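Local structure of U4/U6 snRNA-associated-splicing factor PRP24 (Saccharomyces cerevisiae, 4N0T) at residues Leu105-Arg116 / Ile131-Cys142; Leu194-Phe202 / Arg236-Leu245. The protein binds U6 snRNA, takes part in annealing U4 and U6 snRNAs, and serves as a recycling factor of the spliceosome. All blocks are in the same frame, centred on the assembly; numbering follows the deposited sequence.

In the fold
Contacts 1 and 2 belong to the second and third RNA recognition motifs of one chain, on opposite sides of its centre. Their centres are about 52 Å apart, their nearest atoms about 36 Å. Contact 1 (105-116 with 131-142) joins an outermost strand, 112-116, to its neighbour and the two helices of its domain, and ends in an arginine that reads a guanine of chain B. Contact 2 (194-202 with 236-245) packs the end of helix 192-199 and the chain after it on the end of helix 231-237, with Leu245 of the short outer strand beside them; its nearest atom is about 4 Å from bound RNA, and Asn241 and Arg242 each pack on a sugar.

Contact 1 (Leu105-Arg116 / Ile131-Cys142). With nucleotides of chain B.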
loop_
_atom_site.group_PDB
_atom_site.type_symbol
_atom_site.label_atom_id
_atom_site.label_comp_id
_atom_site.label_asym_id
_atom_site.label_seq_id
_atom_site.Cartn_x
_atom_site.Cartn_y
_atom_site.Cartn_z
ATOM N N LEU A 105 -11.211 -4.830 -15.333
ATOM C CA LEU A 105 -12.640 -5.103 -15.234
ATOM C C LEU A 105 -13.351 -4.765 -16.555
ATOM O O LEU A 105 -14.287 -5.450 -16.951
ATOM C CB LEU A 105 -13.267 -4.334 -14.066
ATOM C CG LEU A 105 -13.171 -4.961 -12.669
ATOM C CD1 LEU A 105 -11.726 -5.177 -12.231
ATOM C CD2 LEU A 105 -13.910 -4.091 -11.661
ATOM N N GLN A 106 -12.901 -3.702 -17.208
ATOM C CA GLN A 106 -13.430 -3.291 -18.514
ATOM C C GLN A 106 -13.337 -4.468 -19.497
ATOM O O GLN A 106 -14.285 -4.753 -20.244
ATOM C CB GLN A 106 -12.593 -2.112 -19.012
ATOM C CG GLN A 106 -13.187 -1.263 -20.107
ATOM C CD GLN A 106 -12.242 -0.135 -20.504
ATOM O OE1 GLN A 106 -11.143 -0.377 -21.011
ATOM N NE2 GLN A 106 -12.657 1.099 -20.255
ATOM N N ASP A 107 -12.201 -5.162 -19.461
ATOM C CA ASP A 107 -11.942 -6.332 -20.314
ATOM C C ASP A 107 -12.935 -7.483 -20.149
ATOM O O ASP A 107 -13.161 -8.253 -21.084
ATOM C CB ASP A 107 -10.538 -6.878 -20.047
ATOM C CG ASP A 107 -9.458 -6.107 -20.773
ATOM O OD1 ASP A 107 -9.674 -4.918 -21.096
ATOM O OD2 ASP A 107 -8.382 -6.696 -21.014
ATOM N N ILE A 108 -13.500 -7.633 -18.955
ATOM C CA ILE A 108 -14.469 -8.692 -18.710
ATOM C C ILE A 108 -15.872 -8.098 -18.601
ATOM O O ILE A 108 -16.789 -8.695 -18.011
ATOM C CB ILE A 108 -14.093 -9.543 -17.467
ATOM C CG1 ILE A 108 -13.971 -8.658 -16.215
ATOM C CG2 ILE A 108 -12.786 -10.271 -17.725
ATOM C CD1 ILE A 108 -14.065 -9.445 -14.897
ATOM N N ASN A 109 -16.001 -6.904 -19.174
ATOM C CA ASN A 109 -17.271 -6.196 -19.320
ATOM C C ASN A 109 -17.977 -5.939 -17.999
ATOM O O ASN A 109 -19.193 -6.111 -17.879
ATOM C CB ASN A 109 -18.185 -6.905 -20.333
ATOM C CG ASN A 109 -17.591 -6.925 -21.734
ATOM O OD1 ASN A 109 -17.118 -5.904 -22.241
ATOM N ND2 ASN A 109 -17.600 -8.095 -22.358
ATOM N N VAL A 110 -17.195 -5.518 -17.005
ATOM C CA VAL A 110 -17.733 -5.139 -15.710
ATOM C C VAL A 110 -17.518 -3.641 -15.472
ATOM O O VAL A 110 -16.388 -3.153 -15.533
ATOM C CB VAL A 110 -17.045 -5.939 -14.588
ATOM C CG1 VAL A 110 -17.443 -5.391 -13.212
ATOM C CG2 VAL A 110 -17.397 -7.416 -14.707
ATOM N N VAL A 111 -18.604 -2.910 -15.222
ATOM C CA VAL A 111 -18.510 -1.490 -14.924
ATOM C C VAL A 111 -17.967 -1.317 -13.505
ATOM O O VAL A 111 -18.423 -1.993 -12.590
ATOM C CB VAL A 111 -19.895 -0.835 -14.999
ATOM C CG1 VAL A 111 -19.831 0.630 -14.547
ATOM C CG2 VAL A 111 -20.456 -0.956 -16.418
ATOM N N ALA A 112 -16.979 -0.440 -13.340
ATOM C CA ALA A 112 -16.443 -0.137 -12.009
ATOM C C ALA A 112 -16.867 1.256 -11.579
ATOM O O ALA A 112 -16.661 2.238 -12.312
ATOM C CB ALA A 112 -14.932 -0.246 -11.996
ATOM N N LEU A 113 -17.449 1.352 -10.388
ATOM C CA LEU A 113 -17.865 2.646 -9.859
ATOM C C LEU A 113 -16.769 3.371 -9.075
ATOM O O LEU A 113 -16.687 4.604 -9.112
ATOM C CB LEU A 113 -19.099 2.472 -8.974
ATOM C CG LEU A 113 -20.422 2.280 -9.707
ATOM C CD1 LEU A 113 -21.437 1.651 -8.782
ATOM C CD2 LEU A 113 -20.911 3.627 -10.188
ATOM N N SER A 114 -15.935 2.619 -8.360
ATOM C CA SER A 114 -14.963 3.247 -7.476
ATOM C C SER A 114 -13.819 2.275 -7.248
ATOM O O SER A 114 -14.054 1.086 -7.050
ATOM C CB SER A 114 -15.622 3.600 -6.132
ATOM O OG SER A 114 -14.665 4.088 -5.190
ATOM N N ILE A 115 -12.596 2.780 -7.337
ATOM C CA ILE A 115 -11.420 1.973 -7.053
ATOM C C ILE A 115 -10.603 2.753 -6.036
ATOM O O ILE A 115 -10.228 3.901 -6.275
ATOM C CB ILE A 115 -10.605 1.715 -8.343
ATOM C CG1 ILE A 115 -11.453 0.933 -9.341
ATOM C CG2 ILE A 115 -9.350 0.881 -8.047
ATOM C CD1 ILE A 115 -10.889 0.961 -10.764
ATOM N N ARG A 116 -10.340 2.138 -4.888
ATOM C CA ARG A 116 -9.743 2.858 -3.764
ATOM C C ARG A 116 -8.472 2.181 -3.303
ATOM O O ARG A 116 -8.484 1.015 -2.943
ATOM C CB ARG A 116 -10.756 2.913 -2.607
ATOM C CG ARG A 116 -12.076 3.604 -3.033
ATOM C CD ARG A 116 -13.072 3.723 -1.883
ATOM N NE ARG A 116 -13.619 2.466 -1.393
ATOM C CZ ARG A 116 -14.659 1.817 -1.913
ATOM N NH1 ARG A 116 -15.289 2.281 -3.003
ATOM N NH2 ARG A 116 -15.071 0.697 -1.334
ATOM N N ILE A 131 -12.791 -2.296 -4.732
ATOM C CA ILE A 131 -13.468 -1.931 -5.967
ATOM C C ILE A 131 -14.954 -2.160 -5.794
ATOM O O ILE A 131 -15.368 -3.263 -5.411
ATOM C CB ILE A 131 -13.004 -2.823 -7.139
ATOM C CG1 ILE A 131 -11.488 -2.753 -7.307
ATOM C CG2 ILE A 131 -13.689 -2.375 -8.438
ATOM C CD1 ILE A 131 -10.892 -4.061 -7.811
ATOM N N ASP A 132 -15.755 -1.132 -6.090
ATOM C CA ASP A 132 -17.202 -1.283 -6.085
ATOM C C ASP A 132 -17.698 -1.465 -7.516
ATOM O O ASP A 132 -17.326 -0.700 -8.407
ATOM C CB ASP A 132 -17.882 -0.050 -5.486
ATOM C CG ASP A 132 -17.643 0.090 -3.993
ATOM O OD1 ASP A 132 -17.316 -0.925 -3.343
ATOM O OD2 ASP A 132 -17.796 1.220 -3.484
ATOM N N VAL A 133 -18.501 -2.504 -7.716
ATOM C CA VAL A 133 -19.153 -2.727 -9.007
ATOM C C VAL A 133 -20.657 -2.524 -8.856
ATOM O O VAL A 133 -21.111 -2.060 -7.807
ATOM C CB VAL A 133 -18.794 -4.108 -9.589
ATOM C CG1 VAL A 133 -17.313 -4.163 -9.839
ATOM C CG2 VAL A 133 -19.222 -5.244 -8.649
ATOM N N THR A 134 -21.437 -2.829 -9.896
ATOM C CA THR A 134 -22.848 -2.458 -9.874
ATOM C C THR A 134 -23.823 -3.571 -9.490
ATOM O O THR A 134 -25.018 -3.309 -9.307
ATOM C CB THR A 134 -23.293 -1.877 -11.224
ATOM O OG1 THR A 134 -23.167 -2.884 -12.235
ATOM C CG2 THR A 134 -22.442 -0.683 -11.594
ATOM N N SER A 135 -23.346 -4.809 -9.400
ATOM C CA SER A 135 -24.215 -5.915 -8.983
ATOM C C SER A 135 -23.455 -7.042 -8.290
ATOM O O SER A 135 -22.250 -7.189 -8.484
ATOM C CB SER A 135 -24.975 -6.489 -10.184
ATOM O OG SER A 135 -24.116 -7.292 -10.982
ATOM N N LYS A 136 -24.163 -7.835 -7.487
ATOM C CA LYS A 136 -23.550 -9.003 -6.850
ATOM C C LYS A 136 -23.053 -9.974 -7.918
ATOM O O LYS A 136 -21.997 -10.599 -7.774
ATOM C CB LYS A 136 -24.539 -9.704 -5.912
ATOM C CG LYS A 136 -24.063 -11.080 -5.443
ATOM C CD LYS A 136 -25.090 -11.765 -4.540
ATOM C CE LYS A 136 -24.460 -12.945 -3.795
ATOM N NZ LYS A 136 -25.236 -13.309 -2.572
ATOM N N GLU A 137 -23.815 -10.072 -9.005
ATOM C CA GLU A 137 -23.444 -10.910 -10.137
ATOM C C GLU A 137 -22.098 -10.508 -10.744
ATOM O O GLU A 137 -21.231 -11.362 -10.971
ATOM C CB GLU A 137 -24.560 -10.893 -11.193
ATOM C CG GLU A 137 -25.810 -11.676 -10.781
ATOM C CD GLU A 137 -26.590 -11.039 -9.624
ATOM O OE1 GLU A 137 -26.642 -9.785 -9.537
ATOM O OE2 GLU A 137 -27.150 -11.799 -8.795
ATOM N N ASP A 138 -21.906 -9.217 -10.989
ATOM C CA ASP A 138 -20.637 -8.743 -11.531
ATOM C C ASP A 138 -19.512 -9.023 -10.516
ATOM O O ASP A 138 -18.414 -9.423 -10.898
ATOM C CB ASP A 138 -20.704 -7.249 -11.860
ATOM C CG ASP A 138 -21.252 -6.978 -13.258
ATOM O OD1 ASP A 138 -21.870 -7.894 -13.842
ATOM O OD2 ASP A 138 -21.068 -5.851 -13.770
ATOM N N ALA A 139 -19.798 -8.820 -9.233
ATOM C CA ALA A 139 -18.778 -9.074 -8.212
ATOM C C ALA A 139 -18.350 -10.544 -8.256
ATOM O O ALA A 139 -17.154 -10.845 -8.292
ATOM C CB ALA A 139 -19.280 -8.698 -6.816
ATOM N N ARG A 140 -19.314 -11.462 -8.268
ATOM C CA ARG A 140 -18.963 -12.888 -8.341
ATOM C C ARG A 140 -18.223 -13.226 -9.637
ATOM O O ARG A 140 -17.352 -14.100 -9.654
ATOM C CB ARG A 140 -20.200 -13.780 -8.194
ATOM C CG ARG A 140 -20.849 -13.736 -6.809
ATOM C CD ARG A 140 -19.924 -14.262 -5.709
ATOM N NE ARG A 140 -20.571 -14.234 -4.396
ATOM C CZ ARG A 140 -19.965 -14.536 -3.249
ATOM N NH1 ARG A 140 -18.686 -14.891 -3.243
ATOM N NH2 ARG A 140 -20.634 -14.479 -2.104
ATOM N N TYR A 141 -18.565 -12.532 -10.718
ATOM C CA TYR A 141 -17.920 -12.761 -12.004
ATOM C C TYR A 141 -16.464 -12.283 -11.980
ATOM O O TYR A 141 -15.578 -12.935 -12.538
ATOM C CB TYR A 141 -18.724 -12.099 -13.138
ATOM C CG TYR A 141 -18.243 -12.450 -14.529
ATOM C CD1 TYR A 141 -18.314 -13.759 -14.999
ATOM C CD2 TYR A 141 -17.736 -11.475 -15.382
ATOM C CE1 TYR A 141 -17.873 -14.088 -16.276
ATOM C CE2 TYR A 141 -17.295 -11.797 -16.664
ATOM C CZ TYR A 141 -17.372 -13.108 -17.100
ATOM O OH TYR A 141 -16.938 -13.447 -18.363
ATOM N N CYS A 142 -16.210 -11.155 -11.325
ATOM C CA CYS A 142 -14.827 -10.692 -11.163
ATOM C C CYS A 142 -13.975 -11.703 -10.404
ATOM O O CYS A 142 -12.811 -11.916 -10.743
ATOM C CB CYS A 142 -14.779 -9.351 -10.432
ATOM S SG CYS A 142 -15.398 -7.962 -11.400
ATOM P P G B 21 -6.914 -1.891 6.674
ATOM O OP1 G B 21 -5.626 -2.148 7.385
ATOM O OP2 G B 21 -8.065 -1.460 7.532
ATOM O "O5'" G B 21 -6.660 -0.824 5.527
ATOM C "C5'" G B 21 -7.667 -0.564 4.557
ATOM C "C4'" G B 21 -7.345 0.665 3.744
ATOM O "O4'" G B 21 -8.279 0.740 2.639
ATOM C "C3'" G B 21 -7.496 1.988 4.478
ATOM O "O3'" G B 21 -6.741 2.936 3.734
ATOM C "C2'" G B 21 -8.972 2.290 4.251
ATOM O "O2'" G B 21 -9.324 3.632 4.484
ATOM C "C1'" G B 21 -9.079 1.906 2.780
ATOM N N9 G B 21 -10.409 1.566 2.298
ATOM C C8 G B 21 -10.953 2.126 1.173
ATOM N N7 G B 21 -12.121 1.636 0.905
ATOM C C5 G B 21 -12.355 0.698 1.877
ATOM C C6 G B 21 -13.467 -0.158 2.053
ATOM O O6 G B 21 -14.508 -0.218 1.361
ATOM N N1 G B 21 -13.311 -0.963 3.168
ATOM C C2 G B 21 -12.196 -0.978 3.980
ATOM N N2 G B 21 -12.213 -1.844 5.005
ATOM N N3 G B 21 -11.154 -0.181 3.827
ATOM C C4 G B 21 -11.288 0.618 2.756
HETATM O O HOH W 1 -21.145 -4.550 -15.966
HETATM O O HOH W 2 -20.661 -3.768 -12.415
#
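Arg116 and Asp132 meet where strand 112-116, an outermost strand of the second RNA recognition motif, runs antiparallel beside strand 128-133. NH1 of Arg116 gives a salt bridge to Asp132 OD2 (2.8 Å), met from above the carboxylate plane, the two flat groups being 54° apart. A bend at chi3 (-67°) turns the Arg116 guanidinium so that its NE also donates to N7 of G21 of chain B at 2.9 Å, nearly straight at 167°, while NH2 donates to O6 of that base. NH1 is steadied by Ser114 OG, and Asp132 is itself held by Thr86 and Arg52. The same strand pair carries a classic beta bulge: Leu113 and Ser114 both face Asp132, whose backbone O accepts from Leu113 N and whose N donates to Ser114 O.

The tight part is apolar. Val110 CG1 presses on Val133 CG1 (3.6 Å) and on Cys142 SG, and Leu105 CD2 lies against Ile131 CG2 (3.7 Å); branched and compact side chains suit this seam between sheet and helices. Beside it, the loop 109-111 is looser and bridged through water. Water 1 donates to Asn109 O and Asp138 OD2 and accepts from Val111 N; water 2 donates to the same carboxylate oxygen and to Val111 O, and accepts from Thr134 N. An aspartate fits here because one oxygen can gather both waters. Tyr141 presents its ring edge to Ile108 O, 3.4 Å from CE2.

A methionine in place of Arg116 would probably leave N7 and O6 of the guanine without their donors and the Asp132 carboxylate short of one cation. The pairing implies a guanidinium probably held in orientation by the Asp132 carboxylate and Ser114 hydroxyl, its NE and NH2 matched to N7 and O6 on the guanine's Hoogsteen edge.

Contact 2 (Leu194-Phe202 / Arg236-Leu245); sequences LLRESFEGF and RALQMNRSLL
In the third RNA recognition motif, with its beta-alpha-beta-beta-alpha-beta topology, the two helices pack side by side on one face of the sheet, and this contact joins the C-terminal end of helix 192-199 to the end of helix 231-237 and the chain that follows it. Phe202 carries much of it. The Phe202 ring lies flat over the backbone of Ala237, whose CA stands 3.7 Å from the ring centroid and only 5° off the normal, a CH-pi contact. The small methyl of Ala237 suits the place, consistent with how near the ring comes to the backbone; that CB also meets Phe199 CD2.

Met240 fills the angle between the two phenylalanines. With CG anti to the carbonyl carbon (chi1 -67°), Met240 wedges CG between the rings, 3.5 Å from Phe202 CE2 and 3.6 Å from Phe199 CE2; bends at chi2 and chi3 then fold SD and CE back, so that the methyl CE sits over the Phe199 face, offset toward the rim. Its sulfur makes Met-aromatic contacts with both rings, above the face of Phe199 at some distance, and at the edge of Phe202. Phe199 in turn rests on Ile180, Ile182 and Met226, which ties the aromatic pair to the apolar face of the sheet.

Further along, Leu245 on the short outer strand reaches helix 192-199: its CD1 meets Leu194 CD1 tip to tip at 3.8 Å, and its CD2 touches Ser198 OG, a hydroxyl turned back to its own helix by donating to Leu194 O.

At the polar border Arg236, salt-bridged to Asp232, sends NH2 to Phe202 O in a weak, bent bond (125°). A water extends this link, accepting from Arg236 NH1 and donating to Gly201 O at 2.6 Å.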
loop_
_atom_site.group_PDB
_atom_site.type_symbol
_atom_site.label_atom_id
_atom_site.label_comp_id
_atom_site.label_asym_id
_atom_site.label_seq_id
_atom_site.Cartn_x
_atom_site.Cartn_y
_atom_site.Cartn_z
ATOM N N LEU A 194 21.487 -26.074 18.967
ATOM C CA LEU A 194 21.872 -25.379 20.195
ATOM C C LEU A 194 20.851 -24.313 20.579
ATOM O O LEU A 194 20.473 -24.205 21.750
ATOM C CB LEU A 194 23.271 -24.769 20.044
ATOM C CG LEU A 194 23.937 -24.011 21.202
ATOM C CD1 LEU A 194 23.657 -22.525 21.138
ATOM C CD2 LEU A 194 23.541 -24.556 22.567
ATOM N N LEU A 195 20.385 -23.550 19.592
ATOM C CA LEU A 195 19.388 -22.512 19.840
ATOM C C LEU A 195 18.080 -23.119 20.337
ATOM O O LEU A 195 17.484 -22.624 21.303
ATOM C CB LEU A 195 19.149 -21.673 18.579
ATOM C CG LEU A 195 20.398 -20.885 18.184
ATOM C CD1 LEU A 195 20.204 -20.139 16.870
ATOM C CD2 LEU A 195 20.786 -19.906 19.305
ATOM N N ARG A 196 17.643 -24.206 19.697
ATOM C CA ARG A 196 16.450 -24.924 20.154
ATOM C C ARG A 196 16.609 -25.393 21.592
ATOM O O ARG A 196 15.716 -25.179 22.416
ATOM C CB ARG A 196 16.146 -26.133 19.259
ATOM C CG ARG A 196 15.595 -25.759 17.907
ATOM C CD ARG A 196 15.161 -26.956 17.058
ATOM N NE ARG A 196 14.563 -26.513 15.795
ATOM C CZ ARG A 196 13.277 -26.207 15.650
ATOM N NH1 ARG A 196 12.455 -26.299 16.691
ATOM N NH2 ARG A 196 12.813 -25.806 14.473
ATOM N N GLU A 197 17.742 -26.026 21.890
ATOM C CA GLU A 197 17.993 -26.528 23.245
ATOM C C GLU A 197 17.969 -25.402 24.272
ATOM O O GLU A 197 17.507 -25.590 25.396
ATOM C CB GLU A 197 19.342 -27.247 23.317
ATOM C CG GLU A 197 19.406 -28.550 22.542
ATOM C CD GLU A 197 20.834 -29.036 22.342
ATOM O OE1 GLU A 197 21.022 -30.082 21.681
ATOM O OE2 GLU A 197 21.769 -28.367 22.845
ATOM N N SER A 198 18.453 -24.226 23.880
ATOM C CA SER A 198 18.593 -23.126 24.827
ATOM C C SER A 198 17.298 -22.365 25.064
ATOM O O SER A 198 17.131 -21.722 26.104
ATOM C CB SER A 198 19.689 -22.162 24.371
ATOM O OG SER A 198 20.944 -22.825 24.308
ATOM N N PHE A 199 16.391 -22.421 24.095
ATOM C CA PHE A 199 15.171 -21.620 24.168
ATOM C C PHE A 199 13.856 -22.402 24.284
ATOM O O PHE A 199 12.844 -21.806 24.640
ATOM C CB PHE A 199 15.070 -20.683 22.949
ATOM C CG PHE A 199 15.992 -19.482 23.008
ATOM C CD1 PHE A 199 17.300 -19.570 22.550
ATOM C CD2 PHE A 199 15.538 -18.270 23.515
ATOM C CE1 PHE A 199 18.144 -18.471 22.590
ATOM C CE2 PHE A 199 16.376 -17.155 23.558
ATOM C CZ PHE A 199 17.681 -17.257 23.093
ATOM N N GLU A 200 13.845 -23.705 23.976
ATOM C CA GLU A 200 12.572 -24.444 23.930
ATOM C C GLU A 200 11.867 -24.544 25.288
ATOM O O GLU A 200 10.663 -24.788 25.344
ATOM C CB GLU A 200 12.746 -25.843 23.344
ATOM C CG GLU A 200 13.570 -26.753 24.248
ATOM C CD GLU A 200 13.928 -28.067 23.586
ATOM O OE1 GLU A 200 13.384 -28.365 22.509
ATOM O OE2 GLU A 200 14.772 -28.795 24.149
ATOM N N GLY A 201 12.611 -24.334 26.369
ATOM C CA GLY A 201 12.018 -24.283 27.696
ATOM C C GLY A 201 10.972 -23.188 27.855
ATOM O O GLY A 201 10.041 -23.316 28.655
ATOM N N PHE A 202 11.124 -22.096 27.100
ATOM C CA PHE A 202 10.195 -20.978 27.209
ATOM C C PHE A 202 8.838 -21.269 26.563
ATOM O O PHE A 202 7.830 -20.673 26.937
ATOM C CB PHE A 202 10.811 -19.717 26.583
ATOM C CG PHE A 202 11.972 -19.174 27.356
ATOM C CD1 PHE A 202 11.769 -18.504 28.558
ATOM C CD2 PHE A 202 13.270 -19.351 26.903
ATOM C CE1 PHE A 202 12.831 -18.010 29.281
ATOM C CE2 PHE A 202 14.341 -18.860 27.625
ATOM C CZ PHE A 202 14.123 -18.183 28.815
ATOM N N ARG A 236 8.871 -13.944 27.450
ATOM C CA ARG A 236 9.689 -14.495 28.525
ATOM C C ARG A 236 11.080 -14.873 28.023
ATOM O O ARG A 236 12.054 -14.780 28.769
ATOM C CB ARG A 236 8.963 -15.670 29.205
ATOM C CG ARG A 236 7.749 -15.198 30.012
ATOM C CD ARG A 236 7.076 -16.298 30.826
ATOM N NE ARG A 236 6.381 -17.261 29.980
ATOM C CZ ARG A 236 6.859 -18.463 29.686
ATOM N NH1 ARG A 236 8.028 -18.845 30.181
ATOM N NH2 ARG A 236 6.171 -19.278 28.902
ATOM N N ALA A 237 11.185 -15.260 26.751
ATOM C CA ALA A 237 12.495 -15.577 26.171
ATOM C C ALA A 237 13.426 -14.349 26.136
ATOM O O ALA A 237 14.649 -14.487 26.019
ATOM C CB ALA A 237 12.329 -16.179 24.764
ATOM N N LEU A 238 12.855 -13.150 26.262
ATOM C CA LEU A 238 13.666 -11.934 26.287
ATOM C C LEU A 238 14.571 -11.871 27.513
ATOM O O LEU A 238 15.550 -11.114 27.538
ATOM C CB LEU A 238 12.784 -10.685 26.212
ATOM C CG LEU A 238 11.906 -10.564 24.972
ATOM C CD1 LEU A 238 11.046 -9.306 25.050
ATOM C CD2 LEU A 238 12.751 -10.585 23.687
ATOM N N GLN A 239 14.273 -12.680 28.527
ATOM C CA GLN A 239 15.151 -12.759 29.698
ATOM C C GLN A 239 16.533 -13.288 29.335
ATOM O O GLN A 239 17.485 -13.139 30.105
ATOM C CB GLN A 239 14.548 -13.677 30.761
ATOM C CG GLN A 239 13.256 -13.192 31.391
ATOM C CD GLN A 239 12.635 -14.274 32.254
ATOM O OE1 GLN A 239 12.875 -14.338 33.463
ATOM N NE2 GLN A 239 11.857 -15.155 31.630
ATOM N N MET A 240 16.641 -13.927 28.172
ATOM C CA MET A 240 17.934 -14.400 27.690
ATOM C C MET A 240 18.838 -13.260 27.193
ATOM O O MET A 240 20.018 -13.486 26.912
ATOM C CB MET A 240 17.752 -15.451 26.585
ATOM C CG MET A 240 17.142 -16.758 27.052
ATOM S SD MET A 240 18.386 -17.769 27.878
ATOM C CE MET A 240 19.211 -18.445 26.433
ATOM N N ASN A 241 18.287 -12.052 27.071
ATOM C CA ASN A 241 19.081 -10.876 26.683
ATOM C C ASN A 241 20.190 -10.626 27.707
ATOM O O ASN A 241 19.937 -10.645 28.918
ATOM C CB ASN A 241 18.188 -9.639 26.568
ATOM C CG ASN A 241 18.915 -8.442 25.983
ATOM O OD1 ASN A 241 19.643 -8.558 24.990
ATOM N ND2 ASN A 241 18.730 -7.284 26.607
ATOM N N ARG A 242 21.407 -10.415 27.207
ATOM C CA ARG A 242 22.612 -10.188 28.028
ATOM C C ARG A 242 23.091 -11.442 28.755
ATOM O O ARG A 242 24.026 -11.379 29.563
ATOM C CB ARG A 242 22.409 -9.052 29.037
ATOM C CG ARG A 242 21.920 -7.756 28.424
ATOM C CD ARG A 242 23.084 -6.865 28.066
ATOM N NE ARG A 242 22.984 -5.573 28.738
ATOM C CZ ARG A 242 24.010 -4.930 29.285
ATOM N NH1 ARG A 242 25.227 -5.459 29.244
ATOM N NH2 ARG A 242 23.817 -3.760 29.876
ATOM N N SER A 243 22.477 -12.585 28.470
ATOM C CA SER A 243 22.930 -13.831 29.082
ATOM C C SER A 243 24.134 -14.393 28.333
ATOM O O SER A 243 24.429 -13.983 27.199
ATOM C CB SER A 243 21.800 -14.861 29.133
ATOM O OG SER A 243 21.622 -15.469 27.867
ATOM N N LEU A 244 24.860 -15.303 28.981
ATOM C CA LEU A 244 25.976 -15.979 28.342
ATOM C C LEU A 244 25.514 -17.261 27.668
ATOM O O LEU A 244 24.772 -18.053 28.260
ATOM C CB LEU A 244 27.074 -16.328 29.370
ATOM C CG LEU A 244 27.989 -15.190 29.819
ATOM C CD1 LEU A 244 28.922 -15.648 30.939
ATOM C CD2 LEU A 244 28.813 -14.698 28.651
ATOM N N LEU A 245 25.939 -17.440 26.423
ATOM C CA LEU A 245 25.853 -18.716 25.724
ATOM C C LEU A 245 27.278 -19.120 25.439
ATOM O O LEU A 245 27.963 -18.469 24.645
ATOM C CB LEU A 245 25.111 -18.565 24.396
ATOM C CG LEU A 245 23.659 -19.019 24.296
ATOM C CD1 LEU A 245 23.219 -19.117 22.834
ATOM C CD2 LEU A 245 23.460 -20.343 25.011
HETATM O O HOH W 3 8.543 -21.824 30.175
#